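Local atomic coordinates of phist (Plasmodium falciparum, PDB entry 4JLE), a protein that binds the virulence factor PfEMP1, probably through the helical PHIST domain described here, and travels with it to knobs on the surface of infected red blood cells. Residues K64-Q67 with S68-E71; K113-E116 with R117-K121; K56-E59 with E60-K64. All blocks are in the same frame, centred on the assembly; numbering follows the deposited sequence.

Contact 1 (K64-Q67 with S68-E71); sequences KFIQ and SIVE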
ATOM      1  N   LYS B  64      10.358  -3.593  17.543  1.00 57.60           N
ATOM      2  CA  LYS B  64      10.748  -3.904  18.914  1.00 58.58           C
ATOM      3  C   LYS B  64      12.178  -4.434  18.907  1.00 61.94           C
ATOM      4  O   LYS B  64      12.990  -4.036  19.744  1.00 62.90           O
ATOM      5  CB  LYS B  64       9.773  -4.923  19.550  1.00 61.52           C
ATOM      6  CG  LYS B  64      10.057  -5.245  21.002  1.00 72.96           C
ATOM      7  CD  LYS B  64       8.860  -5.935  21.610  1.00 88.96           C
ATOM      8  CE  LYS B  64       9.115  -6.232  23.052  1.00110.07           C
ATOM      9  NZ  LYS B  64       7.918  -6.843  23.703  1.00118.63           N
ATOM     10  N   PHE B  65      12.483  -5.315  17.946  1.00 56.58           N
ATOM     11  CA  PHE B  65      13.807  -5.892  17.803  1.00 56.81           C
ATOM     12  C   PHE B  65      14.843  -4.803  17.478  1.00 62.79           C
ATOM     13  O   PHE B  65      15.916  -4.802  18.079  1.00 65.43           O
ATOM     14  CB  PHE B  65      13.808  -6.994  16.725  1.00 57.95           C
ATOM     15  CG  PHE B  65      15.173  -7.571  16.470  1.00 60.04           C
ATOM     16  CD1 PHE B  65      15.704  -8.531  17.316  1.00 64.44           C
ATOM     17  CD2 PHE B  65      15.949  -7.115  15.409  1.00 61.68           C
ATOM     18  CE1 PHE B  65      16.988  -9.027  17.109  1.00 66.86           C
ATOM     19  CE2 PHE B  65      17.234  -7.605  15.203  1.00 66.07           C
ATOM     20  CZ  PHE B  65      17.752  -8.548  16.060  1.00 66.12           C
ATOM     21  N   ILE B  66      14.530  -3.882  16.533  1.00 57.03           N
ATOM     22  CA  ILE B  66      15.455  -2.818  16.126  1.00 56.42           C
ATOM     23  C   ILE B  66      15.674  -1.829  17.294  1.00 63.78           C
ATOM     24  O   ILE B  66      16.748  -1.220  17.391  1.00 62.87           O
ATOM     25  CB  ILE B  66      14.990  -2.122  14.797  1.00 57.69           C
ATOM     26  CG1 ILE B  66      14.805  -3.147  13.638  1.00 56.10           C
ATOM     27  CG2 ILE B  66      15.934  -0.982  14.355  1.00 58.34           C
ATOM     28  CD1 ILE B  66      16.047  -4.080  13.279  1.00 47.07           C
ATOM     29  N   GLN B  67      14.700  -1.743  18.221  1.00 63.80           N
ATOM     30  CA  GLN B  67      14.783  -0.886  19.398  1.00 65.14           C
ATOM     31  C   GLN B  67      15.961  -1.297  20.269  1.00 69.04           C
ATOM     32  O   GLN B  67      16.634  -0.420  20.800  1.00 69.33           O
ATOM     33  CB  GLN B  67      13.463  -0.900  20.189  1.00 67.37           C
ATOM     34  CG  GLN B  67      13.387   0.119  21.340  1.00 72.84           C
ATOM     35  CD  GLN B  67      13.674   1.544  20.934  1.00 81.68           C
ATOM     36  OE1 GLN B  67      13.280   2.007  19.865  1.00 78.34           O
ATOM     37  NE2 GLN B  67      14.352   2.278  21.799  1.00 67.34           N
ATOM     38  N   SER B  68      16.264  -2.611  20.337  1.00 66.76           N
ATOM     39  CA  SER B  68      17.397  -3.175  21.092  1.00 68.52           C
ATOM     40  C   SER B  68      18.749  -2.660  20.568  1.00 72.03           C
ATOM     41  O   SER B  68      19.653  -2.418  21.363  1.00 72.54           O
ATOM     42  CB  SER B  68      17.364  -4.706  21.055  1.00 74.07           C
ATOM     43  OG  SER B  68      17.745  -5.250  19.796  1.00 90.26           O
ATOM     44  N   ILE B  69      18.870  -2.489  19.236  1.00 67.24           N
ATOM     45  CA  ILE B  69      20.072  -1.990  18.564  1.00 66.24           C
ATOM     46  C   ILE B  69      20.143  -0.470  18.764  1.00 72.31           C
ATOM     47  O   ILE B  69      21.232   0.082  18.960  1.00 72.18           O
ATOM     48  CB  ILE B  69      20.073  -2.394  17.042  1.00 67.10           C
ATOM     49  CG1 ILE B  69      19.896  -3.939  16.850  1.00 65.78           C
ATOM     50  CG2 ILE B  69      21.337  -1.846  16.301  1.00 66.72           C
ATOM     51  CD1 ILE B  69      19.594  -4.418  15.426  1.00 58.24           C
ATOM     52  N   VAL B  70      18.965   0.200  18.727  1.00 69.94           N
ATOM     53  CA  VAL B  70      18.840   1.650  18.908  1.00 70.38           C
ATOM     54  C   VAL B  70      19.416   2.051  20.280  1.00 75.39           C
ATOM     55  O   VAL B  70      20.232   2.977  20.354  1.00 73.78           O
ATOM     56  CB  VAL B  70      17.381   2.131  18.731  1.00 73.61           C
ATOM     57  CG1 VAL B  70      17.187   3.543  19.283  1.00 74.36           C
ATOM     58  CG2 VAL B  70      16.964   2.071  17.268  1.00 72.11           C
ATOM     59  N   GLU B  71      19.027   1.305  21.334  1.00 72.45           N
ATOM     60  CA  GLU B  71      19.459   1.498  22.717  1.00 73.47           C
ATOM     61  C   GLU B  71      20.927   1.114  22.909  1.00 76.30           C
ATOM     62  O   GLU B  71      21.630   1.816  23.630  1.00 76.31           O
ATOM     63  CB  GLU B  71      18.553   0.711  23.677  1.00 75.48           C
ATOM     64  CG  GLU B  71      17.139   1.278  23.693  1.00 89.42           C
ATOM     65  CD  GLU B  71      16.207   0.831  24.805  1.00124.67           C
ATOM     66  OE1 GLU B  71      16.682   0.619  25.945  1.00139.51           O
ATOM     67  OE2 GLU B  71      14.981   0.769  24.550  1.00118.06           O
TER

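Contact 2 (K113-E116 with R117-K121); sequences KLCE and RKKFK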
ATOM      1  N   LYS B 113     -13.540 -19.360 -17.597  1.00 62.61           N
ATOM      2  CA  LYS B 113     -12.522 -18.787 -18.498  1.00 64.02           C
ATOM      3  C   LYS B 113     -12.939 -17.434 -19.114  1.00 69.00           C
ATOM      4  O   LYS B 113     -12.064 -16.688 -19.543  1.00 68.43           O
ATOM      5  CB  LYS B 113     -12.201 -19.765 -19.666  1.00 68.41           C
ATOM      6  CG  LYS B 113     -11.547 -21.096 -19.279  1.00 90.07           C
ATOM      7  CD  LYS B 113     -10.032 -21.010 -19.317  1.00100.80           C
ATOM      8  CE  LYS B 113      -9.374 -22.211 -18.679  1.00112.48           C
ATOM      9  NZ  LYS B 113      -7.888 -22.110 -18.727  1.00119.22           N
ATOM     10  N   LEU B 114     -14.254 -17.136 -19.205  1.00 66.68           N
ATOM     11  CA  LEU B 114     -14.759 -15.947 -19.887  1.00 67.60           C
ATOM     12  C   LEU B 114     -15.619 -15.043 -19.032  1.00 73.17           C
ATOM     13  O   LEU B 114     -16.301 -15.492 -18.125  1.00 72.95           O
ATOM     14  CB  LEU B 114     -15.585 -16.358 -21.128  1.00 69.16           C
ATOM     15  CG  LEU B 114     -14.824 -16.910 -22.330  1.00 74.53           C
ATOM     16  CD1 LEU B 114     -15.778 -17.473 -23.339  1.00 75.91           C
ATOM     17  CD2 LEU B 114     -13.903 -15.858 -22.970  1.00 76.54           C
ATOM     18  N   CYS B 115     -15.626 -13.757 -19.387  1.00 71.77           N
ATOM     19  CA  CYS B 115     -16.429 -12.723 -18.750  1.00 72.38           C
ATOM     20  C   CYS B 115     -16.997 -11.813 -19.813  1.00 75.13           C
ATOM     21  O   CYS B 115     -16.336 -11.538 -20.833  1.00 73.28           O
ATOM     22  CB  CYS B 115     -15.604 -11.948 -17.727  1.00 72.83           C
ATOM     23  SG  CYS B 115     -16.405 -10.447 -17.066  1.00 77.55           S
ATOM     24  N   GLU B 116     -18.221 -11.335 -19.549  1.00 73.41           N
ATOM     25  CA  GLU B 116     -18.927 -10.429 -20.429  1.00 76.32           C
ATOM     26  C   GLU B 116     -18.083  -9.157 -20.611  1.00 80.27           C
ATOM     27  O   GLU B 116     -17.710  -8.520 -19.621  1.00 80.45           O
ATOM     28  CB  GLU B 116     -20.324 -10.120 -19.868  1.00 78.98           C
ATOM     29  CG  GLU B 116     -21.304  -9.699 -20.955  1.00 96.49           C
ATOM     30  CD  GLU B 116     -22.543  -8.940 -20.510  1.00131.12           C
ATOM     31  OE1 GLU B 116     -22.574  -8.422 -19.368  1.00129.58           O
ATOM     32  OE2 GLU B 116     -23.480  -8.835 -21.334  1.00132.80           O
ATOM     33  N   ARG B 117     -17.712  -8.844 -21.865  1.00 75.99           N
ATOM     34  CA  ARG B 117     -16.886  -7.679 -22.179  1.00 75.42           C
ATOM     35  C   ARG B 117     -17.519  -6.359 -21.665  1.00 80.84           C
ATOM     36  O   ARG B 117     -16.780  -5.495 -21.209  1.00 80.52           O
ATOM     37  CB  ARG B 117     -16.617  -7.596 -23.691  1.00 74.58           C
ATOM     38  CG  ARG B 117     -15.426  -6.712 -24.050  1.00 77.02           C
ATOM     39  CD  ARG B 117     -15.066  -6.781 -25.518  1.00 75.48           C
ATOM     40  NE  ARG B 117     -14.503  -8.085 -25.872  1.00 71.46           N
ATOM     41  CZ  ARG B 117     -13.202  -8.345 -25.976  1.00 86.42           C
ATOM     42  NH1 ARG B 117     -12.305  -7.386 -25.771  1.00 70.64           N
ATOM     43  NH2 ARG B 117     -12.787  -9.564 -26.293  1.00 71.47           N
ATOM     44  N   LYS B 118     -18.869  -6.228 -21.732  1.00 78.04           N
ATOM     45  CA  LYS B 118     -19.670  -5.076 -21.273  1.00 77.67           C
ATOM     46  C   LYS B 118     -19.329  -4.749 -19.811  1.00 78.67           C
ATOM     47  O   LYS B 118     -18.974  -3.605 -19.516  1.00 78.70           O
ATOM     48  CB  LYS B 118     -21.183  -5.383 -21.422  1.00 80.60           C
ATOM     49  CG  LYS B 118     -22.120  -4.178 -21.324  1.00 84.90           C
ATOM     50  CD  LYS B 118     -23.482  -4.589 -20.756  1.00 89.88           C
ATOM     51  CE  LYS B 118     -24.451  -3.445 -20.550  1.00 93.79           C
ATOM     52  NZ  LYS B 118     -25.116  -3.028 -21.812  1.00 94.99           N
ATOM     53  N   LYS B 119     -19.427  -5.768 -18.925  1.00 71.75           N
ATOM     54  CA  LYS B 119     -19.132  -5.739 -17.494  1.00 69.74           C
ATOM     55  C   LYS B 119     -17.651  -5.356 -17.240  1.00 70.92           C
ATOM     56  O   LYS B 119     -17.367  -4.560 -16.341  1.00 69.67           O
ATOM     57  CB  LYS B 119     -19.445  -7.124 -16.898  1.00 71.78           C
ATOM     58  CG  LYS B 119     -19.304  -7.225 -15.381  1.00 90.48           C
ATOM     59  CD  LYS B 119     -19.139  -8.687 -14.932  1.00101.96           C
ATOM     60  CE  LYS B 119     -20.427  -9.376 -14.526  1.00107.46           C
ATOM     61  NZ  LYS B 119     -20.163 -10.625 -13.761  1.00109.88           N
ATOM     62  N   PHE B 120     -16.724  -5.949 -18.011  1.00 66.20           N
ATOM     63  CA  PHE B 120     -15.300  -5.673 -17.894  1.00 64.71           C
ATOM     64  C   PHE B 120     -15.030  -4.188 -18.197  1.00 69.38           C
ATOM     65  O   PHE B 120     -14.290  -3.538 -17.460  1.00 69.27           O
ATOM     66  CB  PHE B 120     -14.487  -6.588 -18.833  1.00 66.25           C
ATOM     67  CG  PHE B 120     -13.012  -6.250 -18.844  1.00 67.01           C
ATOM     68  CD1 PHE B 120     -12.193  -6.595 -17.774  1.00 68.78           C
ATOM     69  CD2 PHE B 120     -12.453  -5.534 -19.894  1.00 69.75           C
ATOM     70  CE1 PHE B 120     -10.842  -6.266 -17.773  1.00 69.52           C
ATOM     71  CE2 PHE B 120     -11.097  -5.198 -19.890  1.00 72.37           C
ATOM     72  CZ  PHE B 120     -10.298  -5.573 -18.832  1.00 69.67           C
ATOM     73  N   LYS B 121     -15.641  -3.674 -19.280  1.00 66.25           N
ATOM     74  CA  LYS B 121     -15.547  -2.296 -19.760  1.00 66.04           C
ATOM     75  C   LYS B 121     -16.112  -1.326 -18.704  1.00 70.72           C
ATOM     76  O   LYS B 121     -15.520  -0.277 -18.462  1.00 69.49           O
ATOM     77  CB  LYS B 121     -16.299  -2.177 -21.083  1.00 69.35           C
ATOM     78  CG  LYS B 121     -15.931  -0.972 -21.924  1.00 87.94           C
ATOM     79  CD  LYS B 121     -16.603  -1.045 -23.303  1.00 99.35           C
ATOM     80  CE  LYS B 121     -17.298   0.243 -23.709  1.00110.26           C
ATOM     81  NZ  LYS B 121     -16.329   1.308 -24.081  1.00119.26           N
TER

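Contact 3 (K56-E59 with E60-K64); sequences KKVE and ENIFK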
ATOM      1  N   LYS B  56       0.486  -5.955  10.924  1.00 55.36           N
ATOM      2  CA  LYS B  56       0.802  -4.888  11.866  1.00 54.93           C
ATOM      3  C   LYS B  56       1.535  -5.430  13.075  1.00 57.29           C
ATOM      4  O   LYS B  56       2.460  -4.773  13.548  1.00 58.37           O
ATOM      5  CB  LYS B  56      -0.460  -4.139  12.292  1.00 58.36           C
ATOM      6  CG  LYS B  56      -0.617  -2.825  11.532  1.00 91.50           C
ATOM      7  CD  LYS B  56      -1.900  -2.072  11.888  1.00106.67           C
ATOM      8  CE  LYS B  56      -2.977  -2.186  10.831  1.00116.16           C
ATOM      9  NZ  LYS B  56      -2.772  -1.259   9.675  1.00121.31           N
ATOM     10  N   LYS B  57       1.162  -6.636  13.550  1.00 50.90           N
ATOM     11  CA  LYS B  57       1.852  -7.305  14.648  1.00 51.05           C
ATOM     12  C   LYS B  57       3.294  -7.685  14.223  1.00 55.07           C
ATOM     13  O   LYS B  57       4.202  -7.546  15.040  1.00 55.71           O
ATOM     14  CB  LYS B  57       1.100  -8.538  15.150  1.00 53.55           C
ATOM     15  CG  LYS B  57      -0.116  -8.223  16.012  1.00 81.89           C
ATOM     16  CD  LYS B  57      -0.871  -9.511  16.328  1.00 97.61           C
ATOM     17  CE  LYS B  57      -2.228  -9.315  16.955  1.00101.43           C
ATOM     18  NZ  LYS B  57      -3.295  -9.849  16.068  1.00102.55           N
ATOM     19  N   VAL B  58       3.509  -8.118  12.954  1.00 50.40           N
ATOM     20  CA  VAL B  58       4.848  -8.435  12.437  1.00 50.22           C
ATOM     21  C   VAL B  58       5.700  -7.151  12.433  1.00 55.51           C
ATOM     22  O   VAL B  58       6.827  -7.189  12.911  1.00 56.18           O
ATOM     23  CB  VAL B  58       4.856  -9.115  11.046  1.00 52.83           C
ATOM     24  CG1 VAL B  58       6.285  -9.350  10.550  1.00 51.78           C
ATOM     25  CG2 VAL B  58       4.053 -10.420  11.060  1.00 51.94           C
ATOM     26  N   GLU B  59       5.149  -6.014  11.955  1.00 51.70           N
ATOM     27  CA  GLU B  59       5.865  -4.734  11.935  1.00 51.63           C
ATOM     28  C   GLU B  59       6.290  -4.300  13.323  1.00 57.89           C
ATOM     29  O   GLU B  59       7.426  -3.864  13.490  1.00 58.50           O
ATOM     30  CB  GLU B  59       5.031  -3.640  11.300  1.00 52.58           C
ATOM     31  CG  GLU B  59       4.918  -3.750   9.789  1.00 64.06           C
ATOM     32  CD  GLU B  59       4.277  -2.519   9.181  1.00 97.01           C
ATOM     33  OE1 GLU B  59       4.930  -1.853   8.343  1.00 94.02           O
ATOM     34  OE2 GLU B  59       3.127  -2.206   9.569  1.00102.19           O
ATOM     35  N   GLU B  60       5.404  -4.454  14.321  1.00 55.44           N
ATOM     36  CA  GLU B  60       5.673  -4.141  15.729  1.00 55.44           C
ATOM     37  C   GLU B  60       6.849  -4.962  16.234  1.00 57.82           C
ATOM     38  O   GLU B  60       7.734  -4.429  16.893  1.00 57.41           O
ATOM     39  CB  GLU B  60       4.428  -4.438  16.601  1.00 56.86           C
ATOM     40  CG  GLU B  60       3.328  -3.398  16.515  1.00 72.11           C
ATOM     41  CD  GLU B  60       1.960  -3.747  17.094  1.00 98.75           C
ATOM     42  OE1 GLU B  60       1.850  -4.745  17.845  1.00 89.35           O
ATOM     43  OE2 GLU B  60       0.990  -3.019  16.784  1.00 89.43           O
ATOM     44  N   ASN B  61       6.847  -6.264  15.914  1.00 54.43           N
ATOM     45  CA  ASN B  61       7.890  -7.206  16.317  1.00 54.62           C
ATOM     46  C   ASN B  61       9.245  -6.817  15.701  1.00 56.82           C
ATOM     47  O   ASN B  61      10.252  -6.905  16.394  1.00 57.09           O
ATOM     48  CB  ASN B  61       7.497  -8.650  15.965  1.00 50.83           C
ATOM     49  CG  ASN B  61       6.331  -9.178  16.789  1.00 74.38           C
ATOM     50  OD1 ASN B  61       5.974  -8.627  17.840  1.00 71.04           O
ATOM     51  ND2 ASN B  61       5.703 -10.260  16.323  1.00 58.90           N
ATOM     52  N   ILE B  62       9.261  -6.352  14.436  1.00 51.28           N
ATOM     53  CA  ILE B  62      10.501  -5.917  13.780  1.00 50.47           C
ATOM     54  C   ILE B  62      11.027  -4.677  14.510  1.00 53.43           C
ATOM     55  O   ILE B  62      12.186  -4.652  14.901  1.00 53.98           O
ATOM     56  CB  ILE B  62      10.297  -5.658  12.258  1.00 51.70           C
ATOM     57  CG1 ILE B  62       9.886  -6.953  11.509  1.00 50.51           C
ATOM     58  CG2 ILE B  62      11.546  -5.005  11.642  1.00 51.37           C
ATOM     59  CD1 ILE B  62       9.179  -6.740  10.162  1.00 47.03           C
ATOM     60  N   PHE B  63      10.161  -3.681  14.716  1.00 50.72           N
ATOM     61  CA  PHE B  63      10.487  -2.409  15.360  1.00 52.98           C
ATOM     62  C   PHE B  63      10.925  -2.590  16.843  1.00 60.78           C
ATOM     63  O   PHE B  63      11.811  -1.858  17.319  1.00 61.38           O
ATOM     64  CB  PHE B  63       9.305  -1.423  15.221  1.00 54.92           C
ATOM     65  CG  PHE B  63       8.992  -0.952  13.799  1.00 55.84           C
ATOM     66  CD1 PHE B  63       9.958  -1.007  12.793  1.00 58.30           C
ATOM     67  CD2 PHE B  63       7.748  -0.412  13.486  1.00 56.96           C
ATOM     68  CE1 PHE B  63       9.668  -0.582  11.487  1.00 58.55           C
ATOM     69  CE2 PHE B  63       7.466   0.034  12.185  1.00 59.47           C
ATOM     70  CZ  PHE B  63       8.430  -0.057  11.195  1.00 57.85           C
ATOM     71  N   LYS B  64      10.358  -3.593  17.543  1.00 57.60           N
ATOM     72  CA  LYS B  64      10.748  -3.904  18.914  1.00 58.58           C
ATOM     73  C   LYS B  64      12.178  -4.434  18.907  1.00 61.94           C
ATOM     74  O   LYS B  64      12.990  -4.036  19.744  1.00 62.90           O
ATOM     75  CB  LYS B  64       9.773  -4.923  19.550  1.00 61.52           C
ATOM     76  CG  LYS B  64      10.057  -5.245  21.002  1.00 72.96           C
ATOM     77  CD  LYS B  64       8.860  -5.935  21.610  1.00 88.96           C
ATOM     78  CE  LYS B  64       9.115  -6.232  23.052  1.00110.07           C
ATOM     79  NZ  LYS B  64       7.918  -6.843  23.703  1.00118.63           N
TER

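Contact 1 (K64-Q67 with S68-E71)
The backbone oxygen F65 O is gripped twice by one residue: S68 OG donates to it over a short 2.5 Å, and S68 N reaches the same F65 O at 3.2 Å from above the carbonyl plane. Both bonds belong to the last turns of helix 37-72 in the three-helix bundle of the PHIST domain, where an i to i+3 bond locally takes over from the usual i to i+4 pattern. The hydroxyl bends back to the carbonyl because OG stands between the backbone N and the carbonyl carbon (chi1 74°), and serine is small enough to satisfy itself in this way within a helix.

The regular pattern resumes at I66 and Q67, whose carbonyls accept V70 N and E71 N. Among the apolar side chains, F65 CE2 meets I69 CD1 at 4.0 Å, while I66 CD1 lies 4.2 Å from the same methyl. Branched and aromatic side chains suit this apolar surface, since helix 117-163 of the second subunit packs on it and K143 of that subunit forms a cation-pi contact with F65.

Q67 is long and carries both a donor and an acceptor: OE1 takes K80 NZ, leaving the amide nitrogen to face E71. Q67 NE2 meets the anti side of E71 OE2 at 3.2 Å, nearly straight (169°), with the carboxylate plane turned 60° from the amide.

Contact 2 (K113-E116 with R117-K121)
The carboxylate of E116 offers one face to K118: the methylene K118 CB sits over that face, 3.9 Å from E116 CD and nearly equidistant from the carboxylate oxygens. Near the rim of the same group, K119 CB approaches E116 OE1 at 4.2 Å. Two other flat groups turn to the second subunit instead. The ring of F120 makes an edge-to-face contact with F44 of that chain, and the guanidinium of R117 gives NE and NH2 to the carbonyls of N32 and F34 there, so its planar array of N-H groups serves as a double donor to backbone.

The extended chain of E116 runs alongside K118 in the same direction, yet the charges stay apart, with E116 OE2 6.1 Å from K118 NZ. Any attraction is therefore at most a diffuse one, though an acid beside a helix start would probably interact favourably with the helix dipole.

E116 occupies the N-cap position of helix 117-163, where a short strand passes directly into a helix. Its carbonyl begins the helical bonding: F120 N donates to E116 O at 3.2 Å, in the carbonyl plane and fairly straight (161°). C115 and E116 meanwhile pair in an antiparallel ladder with a strand of the second subunit, so the residues at the helix start also belong to an intersubunit sheet.

Cysteine, compact and only weakly polar, fits where the strand meets the first helical turn. K119 runs extended through chi2 (-160°), which carries K119 CD to 3.9 Å from C115 SG; the bend at chi3 comes only after CD and turns the amine end away.

Contact 3 (K56-E59 with E60-K64)
Rotation about CA-CB of F63 places CG opposite the residue's own carbonyl carbon (chi1 -66°), which swings the ring back over the preceding turn until one face covers E59 O. In V58 the touching branch is CG1, anti to the backbone N (chi1 177°), and it reaches forward to I62, where V58 CG1 and I62 CD1 meet at 3.9 Å. The carbonyl E59 O is used twice, lying 3.3 Å from F63 CG and accepting F63 N at 3.0 Å in a nearly straight bond (169°).

This is the i to i+4 pattern of an uninterrupted alpha-helix, in the second half of helix 37-72 of the three-helix bundle, with E60, N61 and I62 donating likewise to K56, K57 and V58. Different sides of the helix meet different neighbours. F63 stacks on F84 and touches M91 of helix 77-110, so an aromatic residue is well placed between the two helices. V58 and I62 pack instead against M138 and W142 of the second subunit, where apolar branches suit the interface.

E59 is buried, an unusual setting for an acid, but its OE1 is hydrogen-bonded to H88 ND1 of helix 77-110. Such a partner would help to offset the cost of burying the carboxylate and probably favours a protonated imidazole.

E60 runs back along the helix, with E60 CG 3.4 Å from K56 O. N61, which also meets F139 of the second subunit, brings N61 CG within 3.2 Å of K57 O, although the angle is too poor for N61 ND2 to bond that oxygen.

Overall arrangement
Contact 3 comes first along the chain and runs straight into contact 1: both lie on helix 37-72, share K64 and have centres 11 Å apart, forming consecutive turns of one rod. Contact 2 follows later, where strand 115-116 leads into helix 117-163, beyond the chain's centre; its centre lies 51 Å from that of contact 1 and 41 Å from that of contact 3. All three touch the second subunit. Contacts 1 and 3 pack on its helix 117-163, whereas contact 2 extends a sheet into it and packs on its helix 37-72. The partner's helix therefore probably completes the three-helix bundle with helices 37-72 and 77-110.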